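Protein phosphatase 2C (Toxoplasma gondii, PDB 3D8K) probably removes phosphate from phosphoserine and phosphothreonine residues of proteins, as a manganese-dependent phosphatase of the PP2C family. Local coordinates at residues R78-E82 / E83-R87; A121-G125 / R126-P130; E135-S138 / V139-L143; V151-F155 / R156-R160. One frame throughout, in Å; residues are numbered along the deposited sequence.

All four contacts are local, each joining two adjoining pieces of one continuous stretch; along the chain they follow in series, and none nests in or crosses another. Contact 1 turns the loop after helix 61-74 into helix 82-97. Contact 2 closes the tight turn of the hairpin 120-124/127-129, contact 3 leads the chain into the short helix 139-142, and contact 4 turns the chain at the end of strand 150-154. Contact 2 joins contacts 3 and 4: its strand 120-124 pairs with strand 150-154, and its Val124 and Gln127 pack on Phe136. Contact 1 touches none of the others within the chain, but its Glu84 meets Arg156, a contact 4 residue, of the second subunit.

Contact 1 (R78-E82 / E83-R87); sequences RDVNE and EEITR. With SO4 (sulfate ion), chain H.
The N-cap of helix 82-97 is Asn81, whose side-chain OD1 accepts from Glu84 N at 2.9 Å. The bond is almost straight at the hydrogen (173°), although the donor is tilted from the amide's carbonyl plane. CG of Asn81 lies between its own backbone N and carbonyl carbon (chi1 64°), which brings the amide over the first turn. Its other end is held as well: Asn81 ND2 donates to Asp79 OD2 at 3.2 Å, so that the rotation of the amide is fixed from both ends. Within the turn, Thr86 N reaches Glu82 O at 2.8 Å, and Thr86 OG1 adds a weak bond to the same oxygen. On the inner side Val80 CG2 approaches Ile85 CD1 at 4.3 Å, and both side chains rest on Phe111 of strand 106-115, where the helix packs against a sheet of the PP2C beta sandwich. Glu84, bent at its second torsion, lies by the loop, with OE1 3.6 Å from Arg78 CB. Its OE2 forms a salt bridge with Arg156 of the second subunit. The extended Arg78 chain carries its guanidinium outward to a sulfate, probably from the crystallisation liquor. One sulfate oxygen, O2, is gripped at the guanidinium edge by Arg78 NE (2.8 Å) and Arg78 NH2 (2.9 Å); Arg91 of the same chain and Arg156 of the second subunit are also hydrogen-bonded to the ion.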
loop_
_atom_site.group_PDB
_atom_site.type_symbol
_atom_site.label_atom_id
_atom_site.label_comp_id
_atom_site.label_asym_id
_atom_site.label_seq_id
_atom_site.Cartn_x
_atom_site.Cartn_y
_atom_site.Cartn_z
ATOM N N ARG C 78 -16.607 1.833 18.433
ATOM C CA ARG C 78 -17.117 2.627 17.308
ATOM C C ARG C 78 -16.600 4.042 17.391
ATOM O O ARG C 78 -16.828 4.863 16.513
ATOM C CB ARG C 78 -18.641 2.666 17.311
ATOM C CG ARG C 78 -19.282 1.344 17.082
ATOM C CD ARG C 78 -20.687 1.539 16.606
ATOM N NE ARG C 78 -21.360 0.266 16.444
ATOM C CZ ARG C 78 -22.503 0.105 15.793
ATOM N NH1 ARG C 78 -23.109 1.144 15.233
ATOM N NH2 ARG C 78 -23.042 -1.100 15.707
ATOM N N ASP C 79 -15.917 4.312 18.486
ATOM C CA ASP C 79 -15.322 5.601 18.747
ATOM C C ASP C 79 -14.700 5.437 20.111
ATOM O O ASP C 79 -15.056 4.526 20.855
ATOM C CB ASP C 79 -16.379 6.698 18.749
ATOM C CG ASP C 79 -15.778 8.068 18.929
ATOM O OD1 ASP C 79 -14.682 8.301 18.368
ATOM O OD2 ASP C 79 -16.392 8.903 19.631
ATOM N N VAL C 80 -13.749 6.291 20.440
ATOM C CA VAL C 80 -13.102 6.171 21.727
ATOM C C VAL C 80 -13.683 7.184 22.694
ATOM O O VAL C 80 -13.416 8.373 22.600
ATOM C CB VAL C 80 -11.570 6.342 21.586
ATOM C CG1 VAL C 80 -11.271 7.504 20.660
ATOM C CG2 VAL C 80 -10.930 6.572 22.945
ATOM N N ASN C 81 -14.526 6.688 23.594
ATOM C CA ASN C 81 -15.171 7.495 24.618
ATOM C C ASN C 81 -15.678 6.582 25.721
ATOM O O ASN C 81 -15.559 5.359 25.642
ATOM C CB ASN C 81 -16.341 8.314 24.050
ATOM C CG ASN C 81 -17.478 7.449 23.521
ATOM O OD1 ASN C 81 -18.041 6.628 24.238
ATOM N ND2 ASN C 81 -17.829 7.646 22.257
ATOM N N GLU C 82 -16.247 7.188 26.751
ATOM C CA GLU C 82 -16.771 6.437 27.876
ATOM C C GLU C 82 -17.750 5.342 27.473
ATOM O O GLU C 82 -17.469 4.169 27.673
ATOM C CB GLU C 82 -17.429 7.399 28.859
ATOM C CG GLU C 82 -18.233 6.745 29.947
ATOM C CD GLU C 82 -18.693 7.752 30.977
ATOM O OE1 GLU C 82 -19.471 7.374 31.878
ATOM O OE2 GLU C 82 -18.266 8.927 30.883
ATOM N N GLU C 83 -18.887 5.718 26.896
ATOM C CA GLU C 83 -19.907 4.748 26.494
ATOM C C GLU C 83 -19.350 3.566 25.724
ATOM O O GLU C 83 -19.679 2.411 26.015
ATOM C CB GLU C 83 -20.989 5.426 25.660
ATOM C CG GLU C 83 -21.536 6.689 26.316
ATOM C CD GLU C 83 -21.056 7.973 25.644
ATOM O OE1 GLU C 83 -21.700 8.401 24.656
ATOM O OE2 GLU C 83 -20.036 8.541 26.098
ATOM N N GLU C 84 -18.500 3.849 24.744
ATOM C CA GLU C 84 -17.911 2.791 23.933
ATOM C C GLU C 84 -16.875 1.957 24.692
ATOM O O GLU C 84 -16.771 0.758 24.473
ATOM C CB GLU C 84 -17.282 3.388 22.678
ATOM C CG GLU C 84 -17.441 2.507 21.459
ATOM C CD GLU C 84 -18.899 2.309 21.078
ATOM O OE1 GLU C 84 -19.582 3.309 20.777
ATOM O OE2 GLU C 84 -19.364 1.151 21.082
ATOM N N ILE C 85 -16.120 2.588 25.585
ATOM C CA ILE C 85 -15.102 1.882 26.350
ATOM C C ILE C 85 -15.725 0.997 27.432
ATOM O O ILE C 85 -15.220 -0.089 27.735
ATOM C CB ILE C 85 -14.118 2.875 27.017
ATOM C CG1 ILE C 85 -13.365 3.674 25.949
ATOM C CG2 ILE C 85 -13.114 2.128 27.867
ATOM C CD1 ILE C 85 -12.471 4.791 26.511
ATOM N N THR C 86 -16.820 1.472 28.016
ATOM C CA THR C 86 -17.517 0.736 29.062
ATOM C C THR C 86 -18.178 -0.521 28.500
ATOM O O THR C 86 -18.165 -1.580 29.125
ATOM C CB THR C 86 -18.596 1.620 29.720
ATOM O OG1 THR C 86 -17.962 2.638 30.501
ATOM C CG2 THR C 86 -19.503 0.799 30.606
ATOM N N ARG C 87 -18.743 -0.385 27.308
ATOM C CA ARG C 87 -19.439 -1.476 26.639
ATOM C C ARG C 87 -18.531 -2.651 26.332
ATOM O O ARG C 87 -18.934 -3.804 26.444
ATOM C CB ARG C 87 -20.062 -0.965 25.348
ATOM C CG ARG C 87 -20.749 -2.025 24.541
ATOM C CD ARG C 87 -21.098 -1.506 23.163
ATOM N NE ARG C 87 -22.136 -0.486 23.211
ATOM C CZ ARG C 87 -23.389 -0.725 23.567
ATOM N NH1 ARG C 87 -23.755 -1.954 23.909
ATOM N NH2 ARG C 87 -24.275 0.265 23.573
HETATM S S SO4 H . -20.725 -3.649 17.545
HETATM O O1 SO4 H . -22.073 -3.867 18.083
HETATM O O2 SO4 H . -20.691 -2.393 16.792
HETATM O O3 SO4 H . -19.770 -3.592 18.656
HETATM O O4 SO4 H . -20.359 -4.741 16.634
#

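Contact 2 (A121-G125 / R126-P130); sequences ARVVG and RQIVP
Gln127 N donates to Val124 O at 2.9 Å across a two-residue hairpin turn, with the donor well above the carbonyl plane. Further from the turn, Val129 N meets Arg122 O at 2.9 Å, this time in the carbonyl plane. Between them Val123 and Ile128 form an antiparallel non-hydrogen-bonded pair, and the two short strands are markedly twisted, their directions 129° apart. Ile128 uses both branches: CG1 lies 4.1 Å from Val123 CG2, while CG2, which stands anti to the backbone N when chi1 (to CG1) is -65°, reaches Ala121 CB at 3.7 Å. On the face that carries Val124 and Val129, the contact runs diagonally, Val124 CG2 to Val129 CG2 at 3.5 Å. Gly125 and Arg126 make the turn, both with positive phi, broadly as in a type I' hairpin. A second shell holds these groups in place. Val150 of the neighbouring strand packs on Val124 and Val129, Val123 lies against Met153 and Phe258, and the side chain of Gln127 rests on Thr255, Phe257 and Phe136. Arg126, its chain bent at the second torsion, has its NH2 shared between a salt bridge to Asp263 and a hydrogen bond to Ser182. Grip across the hairpin thus comes from backbone bonds and aliphatic branches, while the charge at the turn is directed elsewhere in the chain, where Asp263 probably balances it.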
loop_
_atom_site.group_PDB
_atom_site.type_symbol
_atom_site.label_atom_id
_atom_site.label_comp_id
_atom_site.label_asym_id
_atom_site.label_seq_id
_atom_site.Cartn_x
_atom_site.Cartn_y
_atom_site.Cartn_z
ATOM N N ALA C 121 -13.077 22.468 24.917
ATOM C CA ALA C 121 -13.756 21.594 25.857
ATOM C C ALA C 121 -13.985 22.299 27.191
ATOM O O ALA C 121 -13.313 23.273 27.509
ATOM C CB ALA C 121 -12.926 20.335 26.073
ATOM N N ARG C 122 -14.951 21.820 27.965
ATOM C CA ARG C 122 -15.200 22.415 29.264
ATOM C C ARG C 122 -14.228 21.647 30.123
ATOM O O ARG C 122 -14.223 20.427 30.111
ATOM C CB ARG C 122 -16.652 22.201 29.675
ATOM C CG ARG C 122 -17.610 22.761 28.637
ATOM C CD ARG C 122 -19.055 22.687 29.076
ATOM N NE ARG C 122 -19.925 22.219 28.001
ATOM C CZ ARG C 122 -19.961 20.965 27.554
ATOM N NH1 ARG C 122 -19.172 20.034 28.089
ATOM N NH2 ARG C 122 -20.795 20.638 26.574
ATOM N N VAL C 123 -13.390 22.370 30.854
ATOM C CA VAL C 123 -12.350 21.733 31.645
ATOM C C VAL C 123 -12.168 22.159 33.093
ATOM O O VAL C 123 -12.296 23.334 33.440
ATOM C CB VAL C 123 -10.976 21.917 30.948
ATOM C CG1 VAL C 123 -9.883 21.212 31.732
ATOM C CG2 VAL C 123 -11.047 21.403 29.528
ATOM N N VAL C 124 -11.837 21.171 33.920
ATOM C CA VAL C 124 -11.549 21.368 35.328
ATOM C C VAL C 124 -10.058 21.101 35.468
ATOM O O VAL C 124 -9.626 19.941 35.563
ATOM C CB VAL C 124 -12.276 20.362 36.246
ATOM C CG1 VAL C 124 -11.891 20.622 37.697
ATOM C CG2 VAL C 124 -13.764 20.477 36.076
ATOM N N GLY C 125 -9.288 22.183 35.473
ATOM C CA GLY C 125 -7.849 22.081 35.617
ATOM C C GLY C 125 -7.239 20.818 35.049
ATOM O O GLY C 125 -6.843 19.915 35.802
ATOM N N ARG C 126 -7.184 20.754 33.722
ATOM C CA ARG C 126 -6.596 19.625 32.997
ATOM C C ARG C 126 -7.548 18.488 32.651
ATOM O O ARG C 126 -7.388 17.848 31.623
ATOM C CB ARG C 126 -5.378 19.058 33.747
ATOM C CG ARG C 126 -4.096 18.966 32.922
ATOM C CD ARG C 126 -3.689 20.313 32.356
ATOM N NE ARG C 126 -2.482 20.221 31.537
ATOM C CZ ARG C 126 -1.250 20.426 31.990
ATOM N NH1 ARG C 126 -1.053 20.741 33.260
ATOM N NH2 ARG C 126 -0.217 20.311 31.174
ATOM N N GLN C 127 -8.541 18.228 33.487
ATOM C CA GLN C 127 -9.467 17.152 33.175
ATOM C C GLN C 127 -10.526 17.688 32.250
ATOM O O GLN C 127 -11.021 18.777 32.439
ATOM C CB GLN C 127 -10.141 16.610 34.430
ATOM C CG GLN C 127 -10.649 15.166 34.260
ATOM C CD GLN C 127 -11.189 14.546 35.550
ATOM O OE1 GLN C 127 -10.741 14.868 36.660
ATOM N NE2 GLN C 127 -12.134 13.632 35.403
ATOM N N ILE C 128 -10.868 16.923 31.234
ATOM C CA ILE C 128 -11.889 17.356 30.308
ATOM C C ILE C 128 -13.237 16.821 30.774
ATOM O O ILE C 128 -13.432 15.605 30.908
ATOM C CB ILE C 128 -11.563 16.856 28.888
ATOM C CG1 ILE C 128 -10.278 17.536 28.405
ATOM C CG2 ILE C 128 -12.732 17.116 27.955
ATOM C CD1 ILE C 128 -9.784 17.055 27.083
ATOM N N VAL C 129 -14.156 17.734 31.065
ATOM C CA VAL C 129 -15.489 17.339 31.502
ATOM C C VAL C 129 -16.241 16.865 30.266
ATOM O O VAL C 129 -16.228 17.517 29.224
ATOM C CB VAL C 129 -16.249 18.521 32.164
ATOM C CG1 VAL C 129 -17.661 18.095 32.534
ATOM C CG2 VAL C 129 -15.505 18.985 33.405
ATOM N N PRO C 130 -16.887 15.705 30.361
ATOM C CA PRO C 130 -17.630 15.171 29.221
ATOM C C PRO C 130 -18.964 15.850 29.007
ATOM O O PRO C 130 -19.545 16.409 29.937
ATOM C CB PRO C 130 -17.782 13.702 29.578
ATOM C CG PRO C 130 -17.897 13.741 31.054
ATOM C CD PRO C 130 -16.833 14.727 31.459
#

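Contact 3 (E135-S138 / V139-L143); sequences EFTS and VAEAL
Val139 follows directly on Ser138 and turns its side chain to the body of the protein, where it packs on Gln127, His188, Thr255 and Phe257. Glu141 takes part with both its backbone and its side chain. Glu141 N donates to a water at 3.1 Å, and that water donates in turn to Ser138 O, 3.0 Å away, bridging the backbone of the turn. The Glu141 chain, with CG anti to the backbone N and extended beyond it, crosses Thr137 at a slant and sets OE2 3.5 Å from Thr137 CG2. This is a contact of a carboxylate oxygen with a methyl group at the exposed surface. Ala142 closes the first turn: Ala142 N donates to Ser138 O at 3.0 Å, nearly straight at the hydrogen (163°) but with the donor tilted from the carbonyl plane. Ser138 O is therefore gripped by two donors, one from the backbone and one from the water. At Leu143 the chain leaves helical geometry, although Leu143 N still bonds to Val139 O at 2.8 Å and to Ala140 O at 3.2 Å; its side chain packs on His188 and Thr191. Before the turn, Phe136 lies against Gln127, Val129 and Pro130, fastening the loop to the hairpin. The arrangement is that of a single-turn helix with a water bridging its backbone, set in the connection between strands 127-129 and 150-154.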
loop_
_atom_site.group_PDB
_atom_site.type_symbol
_atom_site.label_atom_id
_atom_site.label_comp_id
_atom_site.label_asym_id
_atom_site.label_seq_id
_atom_site.Cartn_x
_atom_site.Cartn_y
_atom_site.Cartn_z
ATOM N N GLU C 135 -23.502 15.680 36.869
ATOM C CA GLU C 135 -22.901 15.825 38.193
ATOM C C GLU C 135 -21.425 15.450 38.198
ATOM O O GLU C 135 -21.003 14.565 38.944
ATOM C CB GLU C 135 -23.633 14.948 39.206
ATOM C CG GLU C 135 -23.874 13.524 38.730
ATOM C CD GLU C 135 -24.052 12.541 39.878
ATOM O OE1 GLU C 135 -23.035 12.182 40.518
ATOM O OE2 GLU C 135 -25.205 12.131 40.140
ATOM N N PHE C 136 -20.634 16.133 37.384
ATOM C CA PHE C 136 -19.217 15.833 37.306
ATOM C C PHE C 136 -18.418 16.139 38.576
ATOM O O PHE C 136 -18.580 17.195 39.188
ATOM C CB PHE C 136 -18.614 16.578 36.123
ATOM C CG PHE C 136 -17.130 16.508 36.060
ATOM C CD1 PHE C 136 -16.352 17.409 36.760
ATOM C CD2 PHE C 136 -16.510 15.508 35.334
ATOM C CE1 PHE C 136 -14.969 17.329 36.715
ATOM C CE2 PHE C 136 -15.135 15.418 35.282
ATOM C CZ PHE C 136 -14.362 16.319 35.981
ATOM N N THR C 137 -17.547 15.199 38.949
ATOM C CA THR C 137 -16.679 15.312 40.126
ATOM C C THR C 137 -15.262 14.882 39.730
ATOM O O THR C 137 -14.403 15.716 39.434
ATOM C CB THR C 137 -17.175 14.393 41.257
ATOM O OG1 THR C 137 -18.586 14.578 41.409
ATOM C CG2 THR C 137 -16.474 14.716 42.572
ATOM N N SER C 138 -15.016 13.578 39.752
ATOM C CA SER C 138 -13.726 13.041 39.341
ATOM C C SER C 138 -12.451 13.340 40.117
ATOM O O SER C 138 -12.424 14.125 41.071
ATOM C CB SER C 138 -13.502 13.371 37.871
ATOM O OG SER C 138 -14.373 12.583 37.064
ATOM N N VAL C 139 -11.401 12.672 39.642
ATOM C CA VAL C 139 -10.039 12.649 40.173
ATOM C C VAL C 139 -9.533 13.673 41.187
ATOM O O VAL C 139 -9.443 13.360 42.377
ATOM C CB VAL C 139 -9.033 12.560 39.010
ATOM C CG1 VAL C 139 -7.709 12.030 39.515
ATOM C CG2 VAL C 139 -9.588 11.648 37.915
ATOM N N ALA C 140 -9.178 14.873 40.743
ATOM C CA ALA C 140 -8.648 15.856 41.683
ATOM C C ALA C 140 -9.437 16.016 42.995
ATOM O O ALA C 140 -8.888 15.789 44.085
ATOM C CB ALA C 140 -8.499 17.199 40.996
ATOM N N GLU C 141 -10.707 16.411 42.896
ATOM C CA GLU C 141 -11.531 16.625 44.082
ATOM C C GLU C 141 -11.777 15.315 44.822
ATOM O O GLU C 141 -11.741 15.273 46.057
ATOM C CB GLU C 141 -12.874 17.254 43.689
ATOM C CG GLU C 141 -13.701 17.728 44.883
ATOM C CD GLU C 141 -15.126 18.115 44.519
ATOM O OE1 GLU C 141 -15.881 18.516 45.433
ATOM O OE2 GLU C 141 -15.490 18.019 43.326
ATOM N N ALA C 142 -12.018 14.249 44.062
ATOM C CA ALA C 142 -12.284 12.944 44.649
ATOM C C ALA C 142 -11.099 12.443 45.466
ATOM O O ALA C 142 -11.266 11.627 46.366
ATOM C CB ALA C 142 -12.645 11.943 43.560
ATOM N N LEU C 143 -9.906 12.929 45.144
ATOM C CA LEU C 143 -8.713 12.545 45.872
ATOM C C LEU C 143 -8.511 13.563 46.981
ATOM O O LEU C 143 -7.474 13.609 47.645
ATOM C CB LEU C 143 -7.508 12.522 44.929
ATOM C CG LEU C 143 -7.478 11.349 43.943
ATOM C CD1 LEU C 143 -6.249 11.437 43.058
ATOM C CD2 LEU C 143 -7.467 10.040 44.718
HETATM O O HOH W 1 -11.557 16.787 39.931
#

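Contact 4 (V151-F155 / R156-R160); sequences VAMNF and RRDPR
Asn154 O accepts from Arg157 N at 3.0 Å, the donor standing above the carbonyl plane, and so closes a tight turn through Phe155 and Arg156. A weak bond from Asp158 N to Phe155 O, 3.2 Å long, continues it. The side chain of Arg157 crosses that of Asn154 at about a right angle: its CG lies between backbone N and carbonyl carbon (chi1 61°), and from there the chain runs extended to NE. This brings one guanidinium face over Asn154 CB and ND2, a tilted packing and not a hydrogen bond, since ND2 and the guanidinium nitrogens are all donors. Asn154 ND2 is offset toward the rim of that face, with the amide and guanidinium planes 43° apart. Arg157 CG also touches Asn154 CB at 3.4 Å. At the end of the strand, Met153, present as selenomethionine, places CG over one face of the Phe155 ring. Its SE approaches Asp158 OD2 at 3.5 Å, while the same OD2 is hydrogen-bonded to Tyr260. Phe155 in turn meets Phe258 edge-to-face. Such a 3-10 turn, with bonds from residue i+3 back to residue i, here ends edge strand 150-154 of the small three-stranded sheet and starts the loop toward strand 165-173.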
loop_
_atom_site.group_PDB
_atom_site.type_symbol
_atom_site.label_atom_id
_atom_site.label_comp_id
_atom_site.label_asym_id
_atom_site.label_seq_id
_atom_site.Cartn_x
_atom_site.Cartn_y
_atom_site.Cartn_z
ATOM N N VAL C 151 -14.009 25.620 33.479
ATOM C CA VAL C 151 -13.828 26.708 32.535
ATOM C C VAL C 151 -14.050 26.300 31.099
ATOM O O VAL C 151 -13.821 25.153 30.726
ATOM C CB VAL C 151 -12.412 27.310 32.646
ATOM C CG1 VAL C 151 -11.379 26.205 32.792
ATOM C CG2 VAL C 151 -12.107 28.138 31.405
ATOM N N ALA C 152 -14.509 27.257 30.303
ATOM C CA ALA C 152 -14.729 27.033 28.884
ATOM C C ALA C 152 -13.377 27.327 28.219
ATOM O O ALA C 152 -13.058 28.476 27.901
ATOM C CB ALA C 152 -15.809 27.973 28.365
HETATM N N MSE C 153 -12.588 26.269 28.048
HETATM C CA MSE C 153 -11.253 26.336 27.463
HETATM C C MSE C 153 -11.277 26.332 25.944
HETATM O O MSE C 153 -11.874 25.455 25.331
HETATM C CB MSE C 153 -10.426 25.152 27.976
HETATM C CG MSE C 153 -9.116 24.915 27.266
HETATM SE SE MSE C 153 -7.835 26.328 27.510
HETATM C CE MSE C 153 -7.188 25.799 29.250
ATOM N N ASN C 154 -10.632 27.324 25.340
ATOM C CA ASN C 154 -10.573 27.411 23.885
ATOM C C ASN C 154 -9.122 27.187 23.489
ATOM O O ASN C 154 -8.320 28.120 23.536
ATOM C CB ASN C 154 -11.020 28.786 23.394
ATOM C CG ASN C 154 -11.166 28.841 21.884
ATOM O OD1 ASN C 154 -10.454 28.149 21.162
ATOM N ND2 ASN C 154 -12.083 29.674 21.397
ATOM N N PHE C 155 -8.786 25.957 23.111
ATOM C CA PHE C 155 -7.421 25.619 22.729
ATOM C C PHE C 155 -6.974 26.393 21.514
ATOM O O PHE C 155 -5.787 26.580 21.296
ATOM C CB PHE C 155 -7.301 24.125 22.441
ATOM C CG PHE C 155 -7.578 23.257 23.630
ATOM C CD1 PHE C 155 -6.629 23.103 24.631
ATOM C CD2 PHE C 155 -8.801 22.610 23.761
ATOM C CE1 PHE C 155 -6.893 22.323 25.745
ATOM C CE2 PHE C 155 -9.075 21.827 24.870
ATOM C CZ PHE C 155 -8.118 21.680 25.865
ATOM N N ARG C 156 -7.932 26.841 20.720
ATOM C CA ARG C 156 -7.624 27.595 19.518
ATOM C C ARG C 156 -6.941 28.909 19.894
ATOM O O ARG C 156 -6.149 29.443 19.123
ATOM C CB ARG C 156 -8.915 27.864 18.733
ATOM C CG ARG C 156 -9.930 26.707 18.785
ATOM C CD ARG C 156 -11.054 26.851 17.760
ATOM N NE ARG C 156 -10.560 26.667 16.394
ATOM C CZ ARG C 156 -9.996 25.546 15.950
ATOM N NH1 ARG C 156 -9.858 24.505 16.762
ATOM N NH2 ARG C 156 -9.558 25.467 14.699
ATOM N N ARG C 157 -7.243 29.418 21.082
ATOM C CA ARG C 157 -6.663 30.672 21.548
ATOM C C ARG C 157 -5.805 30.469 22.797
ATOM O O ARG C 157 -5.715 31.343 23.665
ATOM C CB ARG C 157 -7.772 31.700 21.813
ATOM C CG ARG C 157 -8.774 31.293 22.884
ATOM C CD ARG C 157 -10.063 32.115 22.800
ATOM N NE ARG C 157 -11.006 31.746 23.858
ATOM C CZ ARG C 157 -12.309 32.014 23.837
ATOM N NH1 ARG C 157 -12.847 32.661 22.808
ATOM N NH2 ARG C 157 -13.077 31.629 24.845
ATOM N N ASP C 158 -5.172 29.301 22.868
ATOM C CA ASP C 158 -4.292 28.950 23.979
ATOM C C ASP C 158 -2.864 28.960 23.434
ATOM O O ASP C 158 -2.580 28.355 22.398
ATOM C CB ASP C 158 -4.630 27.550 24.509
ATOM C CG ASP C 158 -3.932 27.233 25.822
ATOM O OD1 ASP C 158 -2.859 27.820 26.094
ATOM O OD2 ASP C 158 -4.451 26.384 26.577
ATOM N N PRO C 159 -1.950 29.663 24.116
ATOM C CA PRO C 159 -0.550 29.747 23.694
ATOM C C PRO C 159 0.111 28.384 23.737
ATOM O O PRO C 159 0.630 27.895 22.735
ATOM C CB PRO C 159 0.055 30.704 24.711
ATOM C CG PRO C 159 -1.109 31.579 25.084
ATOM C CD PRO C 159 -2.204 30.566 25.248
ATOM N N ARG C 160 0.084 27.786 24.920
ATOM C CA ARG C 160 0.659 26.471 25.134
ATOM C C ARG C 160 0.080 25.499 24.110
ATOM O O ARG C 160 -1.139 25.389 23.935
ATOM C CB ARG C 160 0.330 25.984 26.537
ATOM C CG ARG C 160 0.635 26.980 27.628
ATOM C CD ARG C 160 -0.281 26.726 28.816
ATOM N NE ARG C 160 0.366 26.072 29.951
ATOM C CZ ARG C 160 1.242 25.075 29.867
ATOM N NH1 ARG C 160 1.607 24.597 28.687
ATOM N NH2 ARG C 160 1.741 24.542 30.977
#